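Local coordinates for vitamin B12-binding protein (Vibrio cholerae O395, PDB 5YSC) that binds vitamin B12 in the periplasm and probably delivers it to the membrane subunits of the BtuCDF ABC transporter for import, at residues L111-E119 / A135-R146; P165-W174 / F188-S199. All coordinates share one frame; numbering follows the deposited sequence.

Contact 1: residues L111-E119 / A135-R146; sequences LDEIADNIE and AHDFRQRLQDLR
The F138 ring lies against segment 111-119 with the backbone N of A115 over one face, while I114 CG2 approaches CE2 obliquely at 3.6 Å. The R139 guanidinium has A115 CB over one face and D116 OD1 at its edge, in plane; that of R146 carries L142 CD2 on one face and the D112 carboxylate at its edge. This is an antiparallel helix pair, the axes at 169° and 8.9 Å apart, closest at A115 and A135, whose CA atoms are 4.7 Å apart. It packs helix 112-122 of the N-terminal lobe along helix 128-148, the long interlobe helix of class III binding proteins.

F138 reaches the neighbouring helix because its CG stands anti to the backbone N (chi1 -175°). L111 and L142 extend the apolar seam, which I33 of helix 28-36 and L255 of helix 254-267 help to bury.

Salt bridges line the more exposed flank. R146 grips D112 end-on: the syn lone pair of OD1 takes NH1 at 3.1 Å, and OD2 takes NH2 at a shorter distance whose exact length is doubtful. Two bonds to two oxygens limit rotation of both groups. R139 NH2 is shared, bonding E119 OE1 at 2.9 Å, on the anti side and out of the carboxylate plane, while the anti lone pair of D116 OD1 takes it at 3.1 Å. Water 1 also donates to D116 OD1, 2.9 Å away.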
loop_
_atom_site.group_PDB
_atom_site.type_symbol
_atom_site.label_atom_id
_atom_site.label_comp_id
_atom_site.label_asym_id
_atom_site.label_seq_id
_atom_site.Cartn_x
_atom_site.Cartn_y
_atom_site.Cartn_z
ATOM N N LEU A 111 2.248 -4.385 -8.711
ATOM C CA LEU A 111 2.476 -5.546 -7.845
ATOM C C LEU A 111 3.849 -6.153 -8.073
ATOM O O LEU A 111 4.522 -6.564 -7.133
ATOM C CB LEU A 111 1.396 -6.604 -8.085
ATOM C CG LEU A 111 0.040 -6.220 -7.501
ATOM C CD1 LEU A 111 -1.028 -7.009 -8.186
ATOM C CD2 LEU A 111 0.007 -6.438 -5.951
ATOM N N ASP A 112 4.294 -6.215 -9.321
ATOM C CA ASP A 112 5.611 -6.779 -9.552
ATOM C C ASP A 112 6.702 -5.919 -8.916
ATOM O O ASP A 112 7.742 -6.446 -8.531
ATOM C CB ASP A 112 5.844 -6.956 -11.064
ATOM C CG ASP A 112 4.897 -7.999 -11.689
ATOM O OD1 ASP A 112 5.165 -9.199 -11.616
ATOM O OD2 ASP A 112 3.872 -7.613 -12.232
ATOM N N GLU A 113 6.463 -4.611 -8.759
ATOM C CA GLU A 113 7.443 -3.741 -8.116
ATOM C C GLU A 113 7.729 -4.138 -6.660
ATOM O O GLU A 113 8.790 -3.804 -6.111
ATOM C CB GLU A 113 6.971 -2.279 -8.185
ATOM C CG GLU A 113 7.311 -1.636 -9.547
ATOM C CD GLU A 113 6.771 -0.233 -9.762
ATOM O OE1 GLU A 113 5.878 0.281 -9.046
ATOM O OE2 GLU A 113 7.233 0.363 -10.759
ATOM N N ILE A 114 6.783 -4.808 -5.994
ATOM C CA ILE A 114 7.047 -5.229 -4.623
ATOM C C ILE A 114 8.185 -6.231 -4.614
ATOM O O ILE A 114 9.110 -6.143 -3.814
ATOM C CB ILE A 114 5.771 -5.807 -3.963
ATOM C CG1 ILE A 114 4.689 -4.716 -3.893
ATOM C CG2 ILE A 114 6.081 -6.326 -2.573
ATOM C CD1 ILE A 114 3.329 -5.196 -3.479
ATOM N N ALA A 115 8.095 -7.235 -5.462
ATOM C CA ALA A 115 9.178 -8.193 -5.539
ATOM C C ALA A 115 10.470 -7.515 -5.992
ATOM O O ALA A 115 11.545 -7.799 -5.451
ATOM C CB ALA A 115 8.798 -9.325 -6.482
ATOM N N ASP A 116 10.369 -6.589 -6.947
ATOM C CA ASP A 116 11.551 -5.854 -7.402
ATOM C C ASP A 116 12.210 -5.126 -6.236
ATOM O O ASP A 116 13.438 -5.115 -6.105
ATOM C CB ASP A 116 11.184 -4.827 -8.492
ATOM C CG ASP A 116 10.626 -5.434 -9.770
ATOM O OD1 ASP A 116 10.819 -6.637 -10.069
ATOM O OD2 ASP A 116 9.987 -4.643 -10.492
ATOM N N ASN A 117 11.400 -4.443 -5.421
ATOM C CA ASN A 117 11.911 -3.785 -4.217
ATOM C C ASN A 117 12.681 -4.748 -3.305
ATOM O O ASN A 117 13.762 -4.424 -2.815
ATOM C CB ASN A 117 10.753 -3.168 -3.417
ATOM C CG ASN A 117 10.458 -1.740 -3.779
ATOM O OD1 ASN A 117 11.065 -0.805 -3.221
ATOM N ND2 ASN A 117 9.438 -1.546 -4.574
ATOM N N ILE A 118 12.093 -5.910 -3.003
ATOM C CA ILE A 118 12.719 -6.853 -2.100
ATOM C C ILE A 118 14.035 -7.340 -2.682
ATOM O O ILE A 118 15.040 -7.417 -1.964
ATOM C CB ILE A 118 11.771 -8.031 -1.799
ATOM C CG1 ILE A 118 10.495 -7.515 -1.132
ATOM C CG2 ILE A 118 12.478 -9.070 -0.899
ATOM C CD1 ILE A 118 9.364 -8.571 -0.965
ATOM N N GLU A 119 14.052 -7.638 -3.993
ATOM C CA GLU A 119 15.260 -8.165 -4.620
ATOM C C GLU A 119 16.354 -7.106 -4.650
ATOM O O GLU A 119 17.501 -7.381 -4.290
ATOM C CB GLU A 119 14.934 -8.682 -6.018
ATOM C CG GLU A 119 16.141 -9.228 -6.776
ATOM C CD GLU A 119 15.728 -9.823 -8.100
ATOM O OE1 GLU A 119 14.710 -9.360 -8.666
ATOM O OE2 GLU A 119 16.410 -10.759 -8.571
ATOM N N ALA A 135 11.594 -12.624 -2.473
ATOM C CA ALA A 135 11.123 -12.131 -3.764
ATOM C C ALA A 135 10.682 -13.275 -4.666
ATOM O O ALA A 135 9.690 -13.160 -5.399
ATOM C CB ALA A 135 12.221 -11.310 -4.445
ATOM N N HIS A 136 11.416 -14.379 -4.606
ATOM C CA HIS A 136 11.066 -15.535 -5.404
ATOM C C HIS A 136 9.691 -16.020 -4.992
ATOM O O HIS A 136 8.834 -16.249 -5.832
ATOM C CB HIS A 136 12.088 -16.655 -5.229
ATOM C CG HIS A 136 11.633 -17.970 -5.777
ATOM N ND1 HIS A 136 11.850 -18.347 -7.083
ATOM C CD2 HIS A 136 10.956 -18.989 -5.200
ATOM C CE1 HIS A 136 11.333 -19.545 -7.285
ATOM N NE2 HIS A 136 10.786 -19.957 -6.157
ATOM N N ASP A 137 9.489 -16.164 -3.688
ATOM C CA ASP A 137 8.216 -16.674 -3.184
ATOM C C ASP A 137 7.084 -15.722 -3.541
ATOM O O ASP A 137 6.004 -16.153 -3.950
ATOM C CB ASP A 137 8.289 -16.878 -1.670
ATOM C CG ASP A 137 9.200 -18.039 -1.258
ATOM O OD1 ASP A 137 9.473 -18.910 -2.098
ATOM O OD2 ASP A 137 9.649 -18.075 -0.100
ATOM N N PHE A 138 7.312 -14.417 -3.374
ATOM C CA PHE A 138 6.315 -13.417 -3.771
ATOM C C PHE A 138 5.927 -13.580 -5.230
ATOM O O PHE A 138 4.745 -13.544 -5.583
ATOM C CB PHE A 138 6.850 -11.987 -3.552
ATOM C CG PHE A 138 5.838 -10.917 -3.813
ATOM C CD1 PHE A 138 5.592 -10.491 -5.090
ATOM C CD2 PHE A 138 5.116 -10.325 -2.772
ATOM C CE1 PHE A 138 4.648 -9.516 -5.351
ATOM C CE2 PHE A 138 4.174 -9.352 -3.022
ATOM C CZ PHE A 138 3.919 -8.957 -4.312
ATOM N N ARG A 139 6.927 -13.692 -6.109
ATOM C CA ARG A 139 6.643 -13.809 -7.530
ATOM C C ARG A 139 5.810 -15.048 -7.832
ATOM O O ARG A 139 4.884 -15.007 -8.656
ATOM C CB ARG A 139 7.963 -13.835 -8.302
ATOM C CG ARG A 139 8.684 -12.488 -8.264
ATOM C CD ARG A 139 9.772 -12.341 -9.342
ATOM N NE ARG A 139 10.314 -10.974 -9.367
ATOM C CZ ARG A 139 11.505 -10.608 -8.900
ATOM N NH1 ARG A 139 12.349 -11.499 -8.396
ATOM N NH2 ARG A 139 11.876 -9.333 -8.984
ATOM N N GLN A 140 6.136 -16.163 -7.186
ATOM C CA GLN A 140 5.384 -17.380 -7.452
ATOM C C GLN A 140 3.953 -17.255 -6.951
ATOM O O GLN A 140 3.008 -17.571 -7.679
ATOM C CB GLN A 140 6.074 -18.591 -6.824
ATOM C CG GLN A 140 5.381 -19.903 -7.225
ATOM C CD GLN A 140 5.257 -20.035 -8.735
ATOM O OE1 GLN A 140 4.183 -20.373 -9.274
ATOM N NE2 GLN A 140 6.349 -19.724 -9.436
ATOM N N ARG A 141 3.755 -16.725 -5.740
ATOM C CA ARG A 141 2.382 -16.553 -5.256
ATOM C C ARG A 141 1.623 -15.553 -6.121
ATOM O O ARG A 141 0.432 -15.724 -6.388
ATOM C CB ARG A 141 2.376 -16.116 -3.788
ATOM C CG ARG A 141 0.972 -16.015 -3.214
ATOM C CD ARG A 141 0.970 -15.684 -1.742
ATOM N NE ARG A 141 -0.411 -15.522 -1.265
ATOM C CZ ARG A 141 -0.766 -14.860 -0.160
ATOM N NH1 ARG A 141 0.132 -14.267 0.613
ATOM N NH2 ARG A 141 -2.032 -14.749 0.167
ATOM N N LEU A 142 2.299 -14.500 -6.594
ATOM C CA LEU A 142 1.627 -13.540 -7.448
ATOM C C LEU A 142 1.181 -14.205 -8.735
ATOM O O LEU A 142 0.089 -13.933 -9.234
ATOM C CB LEU A 142 2.547 -12.349 -7.756
ATOM C CG LEU A 142 1.998 -11.306 -8.740
ATOM C CD1 LEU A 142 0.701 -10.694 -8.322
ATOM C CD2 LEU A 142 3.015 -10.182 -8.888
ATOM N N GLN A 143 2.026 -15.090 -9.260
ATOM C CA GLN A 143 1.669 -15.881 -10.431
ATOM C C GLN A 143 0.464 -16.763 -10.133
ATOM O O GLN A 143 -0.476 -16.852 -10.935
ATOM C CB GLN A 143 2.866 -16.726 -10.853
ATOM C CG GLN A 143 2.598 -17.758 -11.931
ATOM C CD GLN A 143 2.090 -17.162 -13.221
ATOM O OE1 GLN A 143 2.373 -16.006 -13.555
ATOM N NE2 GLN A 143 1.330 -17.959 -13.966
ATOM N N ASP A 144 0.479 -17.418 -8.979
ATOM C CA ASP A 144 -0.655 -18.255 -8.613
ATOM C C ASP A 144 -1.932 -17.433 -8.558
ATOM O O ASP A 144 -2.977 -17.856 -9.062
ATOM C CB ASP A 144 -0.396 -18.930 -7.266
ATOM C CG ASP A 144 0.725 -19.952 -7.312
ATOM O OD1 ASP A 144 1.051 -20.447 -8.417
ATOM O OD2 ASP A 144 1.294 -20.244 -6.234
ATOM N N LEU A 145 -1.871 -16.251 -7.936
ATOM C CA LEU A 145 -3.074 -15.440 -7.817
ATOM C C LEU A 145 -3.566 -14.961 -9.174
ATOM O O LEU A 145 -4.778 -14.923 -9.417
ATOM C CB LEU A 145 -2.815 -14.265 -6.892
ATOM C CG LEU A 145 -2.611 -14.623 -5.431
ATOM C CD1 LEU A 145 -1.999 -13.433 -4.679
ATOM C CD2 LEU A 145 -3.947 -15.047 -4.802
ATOM N N ARG A 146 -2.653 -14.550 -10.063
ATOM C CA ARG A 146 -3.081 -14.099 -11.380
ATOM C C ARG A 146 -3.826 -15.223 -12.095
ATOM O O ARG A 146 -4.902 -15.011 -12.657
ATOM C CB ARG A 146 -1.866 -13.615 -12.189
ATOM C CG ARG A 146 -1.255 -12.286 -11.697
ATOM C CD ARG A 146 0.000 -11.864 -12.467
ATOM N NE ARG A 146 0.242 -10.429 -12.294
ATOM C CZ ARG A 146 1.439 -9.857 -12.238
ATOM N NH1 ARG A 146 2.535 -10.582 -12.392
ATOM N NH2 ARG A 146 1.523 -8.548 -12.055
HETATM O O HOH W 1 9.049 -8.953 -9.888
#

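Contact 2: residues P165-W174 / F188-S199; sequences PIITLAQGHW and FADSEVPYPQVS
Strands 166-167 and 197-198 run antiparallel as a short, weakly bonded two-stranded sheet, I166 O accepting from V198 N and P196 O from T168 N. I167 and Q197 form its non-hydrogen-bonded pair. The sheet joins two loop regions in the C-terminal lobe of the BtuF fold, beside the cyanocobalamin pocket, to which W174 and Y195 both belong. Beyond the strands the two segments stay close as irregular loops: Q171 N bonds A189 O just where a type I' turn, A170 to H173, reverses 165-174.

On one face of the sheet I166 and V198 cross at about a right angle, their CG2 methyls pressed to 3.4 Å, tighter than usual van der Waals contact. On the other, I167 CD1 packs on Q197 CB, and P165 CB rests against the Q197 amide. T168 CG2 fits among F188, P196 and V198 CG1, while OG1 hydrogen-bonds the backbone O of Y159. A170 CB is wedged between loop carbonyls, 3.2 Å from F188 O and 3.4 Å from V193 O.

The extended Q171 chain (chi2 -174°) carries NE2 to S191 O at 2.9 Å, a nearly straight bond at 173° lying in the amide plane but tilted from the carbonyl plane. P194 CB sits centrally over one face of the H173 imidazole, a CH-pi contact 3.6 Å from the centroid. Next to it Y195, which touches the bound cyanocobalamin, has H173 CB near its hydroxyl and L169 CB near CE1. Its OH joins the two pocket residues directly, donating to W174 O at 2.6 Å, in the carbonyl plane and on a lone pair.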
loop_
_atom_site.group_PDB
_atom_site.type_symbol
_atom_site.label_atom_id
_atom_site.label_comp_id
_atom_site.label_asym_id
_atom_site.label_seq_id
_atom_site.Cartn_x
_atom_site.Cartn_y
_atom_site.Cartn_z
ATOM N N PRO A 165 -13.261 13.446 5.426
ATOM C CA PRO A 165 -14.031 13.596 4.194
ATOM C C PRO A 165 -13.901 12.306 3.413
ATOM O O PRO A 165 -13.139 11.434 3.835
ATOM C CB PRO A 165 -13.359 14.773 3.493
ATOM C CG PRO A 165 -11.934 14.699 3.958
ATOM C CD PRO A 165 -11.987 14.184 5.369
ATOM N N ILE A 166 -14.630 12.167 2.315
ATOM C CA ILE A 166 -14.466 11.011 1.439
ATOM C C ILE A 166 -13.254 11.267 0.553
ATOM O O ILE A 166 -13.302 12.111 -0.342
ATOM C CB ILE A 166 -15.718 10.755 0.595
ATOM C CG1 ILE A 166 -16.973 10.682 1.492
ATOM C CG2 ILE A 166 -15.573 9.469 -0.149
ATOM C CD1 ILE A 166 -18.290 10.754 0.706
ATOM N N ILE A 167 -12.162 10.539 0.808
ATOM C CA ILE A 167 -10.996 10.505 -0.070
ATOM C C ILE A 167 -10.951 9.144 -0.739
ATOM O O ILE A 167 -11.204 8.116 -0.099
ATOM C CB ILE A 167 -9.683 10.753 0.701
ATOM C CG1 ILE A 167 -9.770 12.001 1.565
ATOM C CG2 ILE A 167 -8.517 10.857 -0.250
ATOM C CD1 ILE A 167 -9.990 13.234 0.798
ATOM N N THR A 168 -10.634 9.141 -2.022
ATOM C CA THR A 168 -10.545 7.913 -2.791
ATOM C C THR A 168 -9.250 7.985 -3.591
ATOM O O THR A 168 -8.378 8.827 -3.341
ATOM C CB THR A 168 -11.805 7.718 -3.662
ATOM O OG1 THR A 168 -11.809 6.401 -4.241
ATOM C CG2 THR A 168 -11.881 8.731 -4.814
ATOM N N LEU A 169 -9.111 7.077 -4.539
ATOM C CA LEU A 169 -7.918 6.927 -5.346
ATOM C C LEU A 169 -8.274 7.146 -6.805
ATOM O O LEU A 169 -9.442 7.041 -7.197
ATOM C CB LEU A 169 -7.284 5.541 -5.172
ATOM C CG LEU A 169 -7.874 4.307 -5.871
ATOM C CD1 LEU A 169 -7.010 3.081 -5.559
ATOM C CD2 LEU A 169 -9.308 4.060 -5.458
ATOM N N ALA A 170 -7.242 7.372 -7.620
ATOM C CA ALA A 170 -7.421 7.722 -9.026
ATOM C C ALA A 170 -6.101 7.579 -9.783
ATOM O O ALA A 170 -5.048 7.312 -9.200
ATOM C CB ALA A 170 -7.961 9.157 -9.155
ATOM N N GLN A 171 -6.179 7.719 -11.100
ATOM C CA GLN A 171 -5.004 7.798 -11.961
ATOM C C GLN A 171 -4.092 6.586 -11.873
ATOM O O GLN A 171 -2.896 6.683 -12.205
ATOM C CB GLN A 171 -4.186 9.065 -11.667
ATOM C CG GLN A 171 -4.970 10.333 -11.793
ATOM C CD GLN A 171 -4.099 11.554 -11.638
ATOM O OE1 GLN A 171 -2.899 11.452 -11.376
ATOM N NE2 GLN A 171 -4.699 12.721 -11.787
ATOM N N GLY A 172 -4.623 5.429 -11.462
ATOM C CA GLY A 172 -3.814 4.234 -11.407
ATOM C C GLY A 172 -2.872 4.180 -10.224
ATOM O O GLY A 172 -2.093 3.244 -10.140
ATOM N N HIS A 173 -2.879 5.190 -9.360
ATOM C CA HIS A 173 -1.979 5.218 -8.223
ATOM C C HIS A 173 -2.368 4.154 -7.209
ATOM O O HIS A 173 -3.514 3.662 -7.174
ATOM C CB HIS A 173 -1.995 6.587 -7.563
ATOM C CG HIS A 173 -1.265 7.615 -8.368
ATOM N ND1 HIS A 173 -0.285 8.424 -7.841
ATOM C CD2 HIS A 173 -1.351 7.930 -9.679
ATOM C CE1 HIS A 173 0.185 9.219 -8.786
ATOM N NE2 HIS A 173 -0.451 8.949 -9.915
ATOM N N TRP A 174 -1.404 3.831 -6.358
ATOM C CA TRP A 174 -1.580 2.743 -5.414
ATOM C C TRP A 174 -2.772 2.994 -4.493
ATOM O O TRP A 174 -2.928 4.089 -3.954
ATOM C CB TRP A 174 -0.314 2.576 -4.597
ATOM C CG TRP A 174 -0.365 1.340 -3.796
ATOM C CD1 TRP A 174 -0.740 1.204 -2.484
ATOM C CD2 TRP A 174 -0.066 0.030 -4.275
ATOM N NE1 TRP A 174 -0.701 -0.128 -2.131
ATOM C CE2 TRP A 174 -0.272 -0.860 -3.209
ATOM C CE3 TRP A 174 0.352 -0.486 -5.506
ATOM C CZ2 TRP A 174 -0.078 -2.235 -3.346
ATOM C CZ3 TRP A 174 0.559 -1.850 -5.621
ATOM C CH2 TRP A 174 0.338 -2.702 -4.549
ATOM N N PHE A 188 -13.508 6.244 -10.130
ATOM C CA PHE A 188 -12.900 7.565 -10.115
ATOM C C PHE A 188 -11.535 7.573 -10.795
ATOM O O PHE A 188 -10.731 8.477 -10.562
ATOM C CB PHE A 188 -12.814 8.071 -8.681
ATOM C CG PHE A 188 -14.138 8.531 -8.123
ATOM C CD1 PHE A 188 -14.708 9.718 -8.579
ATOM C CD2 PHE A 188 -14.811 7.799 -7.159
ATOM C CE1 PHE A 188 -15.934 10.169 -8.078
ATOM C CE2 PHE A 188 -16.033 8.231 -6.645
ATOM C CZ PHE A 188 -16.601 9.421 -7.100
ATOM N N ALA A 189 -11.288 6.613 -11.677
ATOM C CA ALA A 189 -9.979 6.484 -12.293
ATOM C C ALA A 189 -9.570 7.781 -12.972
ATOM O O ALA A 189 -8.430 8.235 -12.838
ATOM C CB ALA A 189 -9.990 5.351 -13.310
ATOM N N ASP A 190 -10.501 8.384 -13.708
ATOM C CA ASP A 190 -10.224 9.613 -14.464
ATOM C C ASP A 190 -10.543 10.835 -13.609
ATOM O O ASP A 190 -11.507 11.556 -13.841
ATOM C CB ASP A 190 -11.033 9.639 -15.754
ATOM C CG ASP A 190 -10.740 8.457 -16.646
ATOM O OD1 ASP A 190 -9.576 7.980 -16.609
ATOM O OD2 ASP A 190 -11.673 8.009 -17.368
ATOM N N SER A 191 -9.705 11.060 -12.600
ATOM C CA SER A 191 -9.750 12.267 -11.792
ATOM C C SER A 191 -8.498 13.103 -12.037
ATOM O O SER A 191 -7.459 12.615 -12.501
ATOM C CB SER A 191 -9.867 11.961 -10.293
ATOM O OG SER A 191 -10.991 11.144 -10.020
ATOM N N GLU A 192 -8.610 14.378 -11.698
ATOM C CA GLU A 192 -7.529 15.321 -11.964
ATOM C C GLU A 192 -6.390 15.200 -10.959
ATOM O O GLU A 192 -5.280 15.633 -11.261
ATOM C CB GLU A 192 -8.090 16.750 -11.989
ATOM C CG GLU A 192 -9.330 16.838 -12.888
ATOM C CD GLU A 192 -9.720 18.254 -13.276
ATOM O OE1 GLU A 192 -9.273 18.721 -14.353
ATOM O OE2 GLU A 192 -10.492 18.891 -12.517
ATOM N N VAL A 193 -6.621 14.580 -9.805
ATOM C CA VAL A 193 -5.567 14.344 -8.821
ATOM C C VAL A 193 -5.578 12.862 -8.473
ATOM O O VAL A 193 -6.590 12.179 -8.687
ATOM C CB VAL A 193 -5.747 15.212 -7.550
ATOM C CG1 VAL A 193 -5.726 16.694 -7.898
ATOM C CG2 VAL A 193 -7.040 14.855 -6.793
ATOM N N PRO A 194 -4.456 12.342 -7.941
ATOM C CA PRO A 194 -4.365 10.902 -7.618
ATOM C C PRO A 194 -5.214 10.455 -6.438
ATOM O O PRO A 194 -5.631 9.290 -6.407
ATOM C CB PRO A 194 -2.870 10.710 -7.324
ATOM C CG PRO A 194 -2.333 12.069 -7.082
ATOM C CD PRO A 194 -3.131 12.988 -7.936
ATOM N N TYR A 195 -5.480 11.304 -5.460
ATOM C CA TYR A 195 -6.290 10.923 -4.310
ATOM C C TYR A 195 -7.347 11.987 -4.085
ATOM O O TYR A 195 -7.276 12.762 -3.122
ATOM C CB TYR A 195 -5.421 10.704 -3.074
ATOM C CG TYR A 195 -4.474 9.569 -3.351
ATOM C CD1 TYR A 195 -4.877 8.249 -3.188
ATOM C CD2 TYR A 195 -3.207 9.815 -3.826
ATOM C CE1 TYR A 195 -4.027 7.197 -3.516
ATOM C CE2 TYR A 195 -2.344 8.785 -4.160
ATOM C CZ TYR A 195 -2.754 7.467 -3.991
ATOM O OH TYR A 195 -1.862 6.464 -4.288
ATOM N N PRO A 196 -8.367 12.014 -4.934
ATOM C CA PRO A 196 -9.356 13.086 -4.868
ATOM C C PRO A 196 -10.288 12.973 -3.687
ATOM O O PRO A 196 -10.665 11.884 -3.245
ATOM C CB PRO A 196 -10.135 12.922 -6.170
ATOM C CG PRO A 196 -9.981 11.519 -6.526
ATOM C CD PRO A 196 -8.648 11.078 -6.024
ATOM N N GLN A 197 -10.708 14.133 -3.204
ATOM C CA GLN A 197 -11.821 14.222 -2.288
ATOM C C GLN A 197 -13.082 14.252 -3.146
ATOM O O GLN A 197 -13.135 14.960 -4.142
ATOM C CB GLN A 197 -11.710 15.489 -1.449
ATOM C CG GLN A 197 -12.701 15.566 -0.320
ATOM C CD GLN A 197 -12.520 16.809 0.516
ATOM O OE1 GLN A 197 -11.401 17.197 0.833
ATOM N NE2 GLN A 197 -13.625 17.440 0.875
ATOM N N VAL A 198 -14.080 13.462 -2.771
ATOM C CA VAL A 198 -15.300 13.333 -3.558
ATOM C C VAL A 198 -16.509 13.539 -2.653
ATOM O O VAL A 198 -16.471 13.254 -1.457
ATOM C CB VAL A 198 -15.394 11.961 -4.274
ATOM C CG1 VAL A 198 -14.239 11.774 -5.271
ATOM C CG2 VAL A 198 -15.456 10.810 -3.235
ATOM N N SER A 199 -17.595 14.034 -3.239
ATOM C CA SER A 199 -18.833 14.252 -2.510
ATOM C C SER A 199 -19.705 13.000 -2.543
ATOM O O SER A 199 -19.573 12.145 -3.421
ATOM C CB SER A 199 -19.603 15.425 -3.124
ATOM O OG SER A 199 -20.215 15.016 -4.336
HETATM O O HOH W 2 -16.432 14.377 0.782
#

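From the N terminus the chain builds the four-stranded parallel sheet of the first lobe, then enters helix 112-122 and turns through a mostly helical connection into helix 128-148; contact 1 closes that loop before the chain crosses to strand 155-159. Contact 2 opens later, at residue 165, and closes across helix 176-181 and strand 184-186, bringing 188-199 back onto 165-174. The two are therefore in series, neither nested nor crossed, and lie on opposite sides of the chain's centre, about 26 Å between centres. W174 bridges them: its CH2 reaches L111 CD2 and I114 CD1, each at 4.0 Å. Thus the paired helices meet, through W174, the loops flanking the bound cyanocobalamin.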